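PDB 1NE2: methyltransferase small domain-containing protein from Thermoplasma acidophilum, which probably acts as an S-adenosylmethionine-dependent methyltransferase of the Rossmann-like class, its substrate being unknown. Local coordinates for residues E168-V174 with A186-I192. Sequence-based numbering, arbitrary orientation.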
ATOM      1  N   GLU B 168      -6.868  12.799  21.734  1.00 19.61           N
ATOM      2  CA  GLU B 168      -7.237  12.079  22.933  1.00 18.40           C
ATOM      3  C   GLU B 168      -6.115  11.802  23.917  1.00 17.87           C
ATOM      4  O   GLU B 168      -5.026  11.368  23.537  1.00 17.94           O
ATOM      5  CB  GLU B 168      -7.884  10.766  22.500  1.00 17.93           C
ATOM      6  CG  GLU B 168      -8.337   9.871  23.628  1.00 20.60           C
ATOM      7  CD  GLU B 168      -8.847   8.546  23.115  1.00 23.21           C
ATOM      8  OE1 GLU B 168      -8.926   8.380  21.879  1.00 24.33           O
ATOM      9  OE2 GLU B 168      -9.172   7.673  23.940  1.00 20.96           O
ATOM     10  N   LYS B 169      -6.397  12.038  25.193  1.00 19.28           N
ATOM     11  CA  LYS B 169      -5.413  11.794  26.233  1.00 21.93           C
ATOM     12  C   LYS B 169      -5.474  10.326  26.651  1.00 21.81           C
ATOM     13  O   LYS B 169      -6.548   9.791  26.917  1.00 21.24           O
ATOM     14  CB  LYS B 169      -5.693  12.691  27.445  1.00 25.58           C
ATOM     15  CG  LYS B 169      -4.732  12.489  28.604  1.00 32.83           C
ATOM     16  CD  LYS B 169      -5.087  13.373  29.794  1.00 39.72           C
ATOM     17  CE  LYS B 169      -6.433  12.987  30.394  1.00 41.77           C
ATOM     18  NZ  LYS B 169      -6.758  13.791  31.610  1.00 45.61           N
ATOM     19  N   VAL B 170      -4.318   9.679  26.683  1.00 22.71           N
ATOM     20  CA  VAL B 170      -4.224   8.285  27.096  1.00 25.53           C
ATOM     21  C   VAL B 170      -3.072   8.214  28.087  1.00 24.97           C
ATOM     22  O   VAL B 170      -2.065   8.903  27.933  1.00 23.07           O
ATOM     23  CB  VAL B 170      -3.948   7.338  25.899  1.00 29.81           C
ATOM     24  CG1 VAL B 170      -5.103   7.397  24.916  1.00 32.09           C
ATOM     25  CG2 VAL B 170      -2.662   7.720  25.214  1.00 32.07           C
ATOM     26  N   TYR B 171      -3.224   7.401  29.121  1.00 21.97           N
ATOM     27  CA  TYR B 171      -2.172   7.302  30.114  1.00 26.34           C
ATOM     28  C   TYR B 171      -1.276   6.099  29.903  1.00 25.39           C
ATOM     29  O   TYR B 171      -1.739   5.005  29.567  1.00 27.21           O
ATOM     30  CB  TYR B 171      -2.780   7.289  31.517  1.00 29.77           C
ATOM     31  CG  TYR B 171      -3.326   8.637  31.921  1.00 32.49           C
ATOM     32  CD1 TYR B 171      -2.470   9.658  32.333  1.00 36.75           C
ATOM     33  CD2 TYR B 171      -4.690   8.911  31.849  1.00 36.93           C
ATOM     34  CE1 TYR B 171      -2.956  10.919  32.659  1.00 40.24           C
ATOM     35  CE2 TYR B 171      -5.189  10.176  32.172  1.00 39.45           C
ATOM     36  CZ  TYR B 171      -4.316  11.171  32.576  1.00 41.16           C
ATOM     37  OH  TYR B 171      -4.794  12.422  32.897  1.00 45.81           O
ATOM     38  N   ILE B 172       0.019   6.329  30.080  1.00 27.06           N
ATOM     39  CA  ILE B 172       1.035   5.297  29.930  1.00 25.11           C
ATOM     40  C   ILE B 172       1.764   5.181  31.260  1.00 24.65           C
ATOM     41  O   ILE B 172       2.080   6.189  31.888  1.00 23.56           O
ATOM     42  CB  ILE B 172       2.051   5.674  28.829  1.00 27.38           C
ATOM     43  CG1 ILE B 172       1.340   5.751  27.477  1.00 30.22           C
ATOM     44  CG2 ILE B 172       3.184   4.652  28.778  1.00 26.46           C
ATOM     45  CD1 ILE B 172       0.692   4.439  27.047  1.00 28.26           C
ATOM     46  N   THR B 173       2.028   3.953  31.692  1.00 24.26           N
ATOM     47  CA  THR B 173       2.715   3.747  32.960  1.00 23.92           C
ATOM     48  C   THR B 173       4.206   4.051  32.901  1.00 22.54           C
ATOM     49  O   THR B 173       4.867   3.777  31.905  1.00 23.52           O
ATOM     50  CB  THR B 173       2.542   2.290  33.449  1.00 25.20           C
ATOM     51  OG1 THR B 173       1.180   2.078  33.840  1.00 25.26           O
ATOM     52  CG2 THR B 173       3.462   2.002  34.637  1.00 27.59           C
ATOM     53  N   VAL B 174       4.726   4.639  33.972  1.00 21.40           N
ATOM     54  CA  VAL B 174       6.153   4.907  34.058  1.00 24.58           C
ATOM     55  C   VAL B 174       6.679   3.941  35.115  1.00 23.54           C
ATOM     56  O   VAL B 174       6.322   4.053  36.294  1.00 23.14           O
ATOM     57  CB  VAL B 174       6.449   6.348  34.526  1.00 26.19           C
ATOM     58  CG1 VAL B 174       7.960   6.555  34.641  1.00 26.70           C
ATOM     59  CG2 VAL B 174       5.855   7.341  33.546  1.00 28.20           C
ATOM     60  N   ALA B 186       2.497   7.979  38.689  1.00 48.03           N
ATOM     61  CA  ALA B 186       2.783   6.649  38.177  1.00 45.89           C
ATOM     62  C   ALA B 186       2.548   6.496  36.680  1.00 44.62           C
ATOM     63  O   ALA B 186       3.080   5.577  36.057  1.00 40.67           O
ATOM     64  CB  ALA B 186       1.946   5.624  38.936  1.00 46.47           C
ATOM     65  N   ARG B 187       1.755   7.389  36.098  1.00 44.03           N
ATOM     66  CA  ARG B 187       1.460   7.294  34.675  1.00 44.18           C
ATOM     67  C   ARG B 187       1.506   8.630  33.955  1.00 44.67           C
ATOM     68  O   ARG B 187       0.732   9.536  34.263  1.00 46.54           O
ATOM     69  CB  ARG B 187       0.089   6.641  34.480  1.00 44.28           C
ATOM     70  CG  ARG B 187       0.063   5.171  34.869  1.00 45.11           C
ATOM     71  CD  ARG B 187      -1.323   4.712  35.275  1.00 45.71           C
ATOM     72  NE  ARG B 187      -2.292   4.728  34.184  1.00 43.56           N
ATOM     73  CZ  ARG B 187      -2.238   3.934  33.120  1.00 45.26           C
ATOM     74  NH1 ARG B 187      -1.253   3.056  32.993  1.00 44.54           N
ATOM     75  NH2 ARG B 187      -3.182   4.004  32.191  1.00 45.50           N
ATOM     76  N   ILE B 188       2.421   8.744  32.995  1.00 44.52           N
ATOM     77  CA  ILE B 188       2.563   9.968  32.217  1.00 42.16           C
ATOM     78  C   ILE B 188       1.454  10.075  31.178  1.00 42.01           C
ATOM     79  O   ILE B 188       0.678   9.140  30.974  1.00 40.68           O
ATOM     80  CB  ILE B 188       3.926  10.033  31.494  1.00 42.44           C
ATOM     81  CG1 ILE B 188       4.186   8.723  30.748  1.00 44.17           C
ATOM     82  CG2 ILE B 188       5.026  10.344  32.493  1.00 44.49           C
ATOM     83  CD1 ILE B 188       5.501   8.693  29.999  1.00 46.18           C
ATOM     84  N   GLU B 189       1.397  11.220  30.511  1.00 37.28           N
ATOM     85  CA  GLU B 189       0.362  11.460  29.518  1.00 34.54           C
ATOM     86  C   GLU B 189       0.845  11.292  28.082  1.00 28.10           C
ATOM     87  O   GLU B 189       1.905  11.791  27.699  1.00 27.74           O
ATOM     88  CB  GLU B 189      -0.203  12.867  29.719  1.00 38.04           C
ATOM     89  CG  GLU B 189      -1.498  13.151  28.985  1.00 43.14           C
ATOM     90  CD  GLU B 189      -2.046  14.532  29.302  1.00 46.80           C
ATOM     91  OE1 GLU B 189      -2.229  14.839  30.499  1.00 49.92           O
ATOM     92  OE2 GLU B 189      -2.296  15.309  28.356  1.00 48.09           O
ATOM     93  N   ALA B 190       0.065  10.566  27.292  1.00 24.15           N
ATOM     94  CA  ALA B 190       0.378  10.370  25.885  1.00 18.12           C
ATOM     95  C   ALA B 190      -0.798  10.989  25.148  1.00 18.60           C
ATOM     96  O   ALA B 190      -1.819  11.317  25.760  1.00 19.51           O
ATOM     97  CB  ALA B 190       0.492   8.880  25.556  1.00 17.56           C
ATOM     98  N   VAL B 191      -0.664  11.162  23.841  1.00 17.68           N
ATOM     99  CA  VAL B 191      -1.741  11.752  23.068  1.00 17.31           C
ATOM    100  C   VAL B 191      -1.946  11.027  21.747  1.00 17.82           C
ATOM    101  O   VAL B 191      -0.985  10.639  21.078  1.00 18.11           O
ATOM    102  CB  VAL B 191      -1.477  13.257  22.787  1.00 17.46           C
ATOM    103  CG1 VAL B 191      -0.235  13.428  21.923  1.00 16.85           C
ATOM    104  CG2 VAL B 191      -2.690  13.879  22.109  1.00 17.15           C
ATOM    105  N   ILE B 192      -3.214  10.836  21.399  1.00 16.16           N
ATOM    106  CA  ILE B 192      -3.604  10.195  20.154  1.00 18.27           C
ATOM    107  C   ILE B 192      -4.220  11.253  19.252  1.00 16.36           C
ATOM    108  O   ILE B 192      -5.151  11.955  19.657  1.00 17.95           O
ATOM    109  CB  ILE B 192      -4.661   9.090  20.386  1.00 16.59           C
ATOM    110  CG1 ILE B 192      -4.024   7.889  21.091  1.00 19.38           C
ATOM    111  CG2 ILE B 192      -5.276   8.662  19.043  1.00 19.93           C
ATOM    112  CD1 ILE B 192      -5.028   6.803  21.463  1.00 19.15           C
TER
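Arg187 reaches diagonally over strand 168-173, its guanidinium lying with one face over the backbone at Tyr171 C. A bend at chi3 (66°) turns the group back along the neighbouring strand, where Arg187 NH1 gives Thr173 OG1 a bent hydrogen bond of 2.8 Å (135° at the hydrogen), the hydroxyl lying in the guanidinium plane at its edge. Arg187 NH2 lies 3.4 Å from Tyr171 CB; the long stem spans to the next strand, and the flat head can cover the peptide while an edge N-H still bonds to Thr173. Tyr171 in turn carries its ring obliquely past Ile188 O, with CD1 at 3.5 Å, and its OH receives a 2.7 Å hydrogen bond from Lys169 NZ. The methylenes of Lys169 cross Glu189 at about a right angle, while the glutamate carboxylate pairs with Arg151.

The other face is mostly aliphatic, with Glu168 at one end, its OE2 hydrogen-bonded to Tyr39 of helix 34-46. Ile192 points CD1 at Val170 CG1, 3.5 Å away, and also packs on Tyr39 and Phe40; Ala190 CB lies 3.4 Å from Val170 CG2, tight even for a lone methyl. Between the faces runs antiparallel pairing, its bonds ranging from the straight Val170 N to Ala190 O (175°) to a weak one from Ile188 N to Ile172 O.

In this twisted hairpin, strand 187-197, the one reversed strand, lies between 142-147 and the edge strand 162-173, giving the 3-2-1-4-5-7-6 order of class I methyltransferases. The chemistry implies a two-sided ribbon: aliphatic groups and Glu168 join it to the helix, whereas Lys169, Tyr171, Thr173, Arg187 and Glu189 make the other side largely polar.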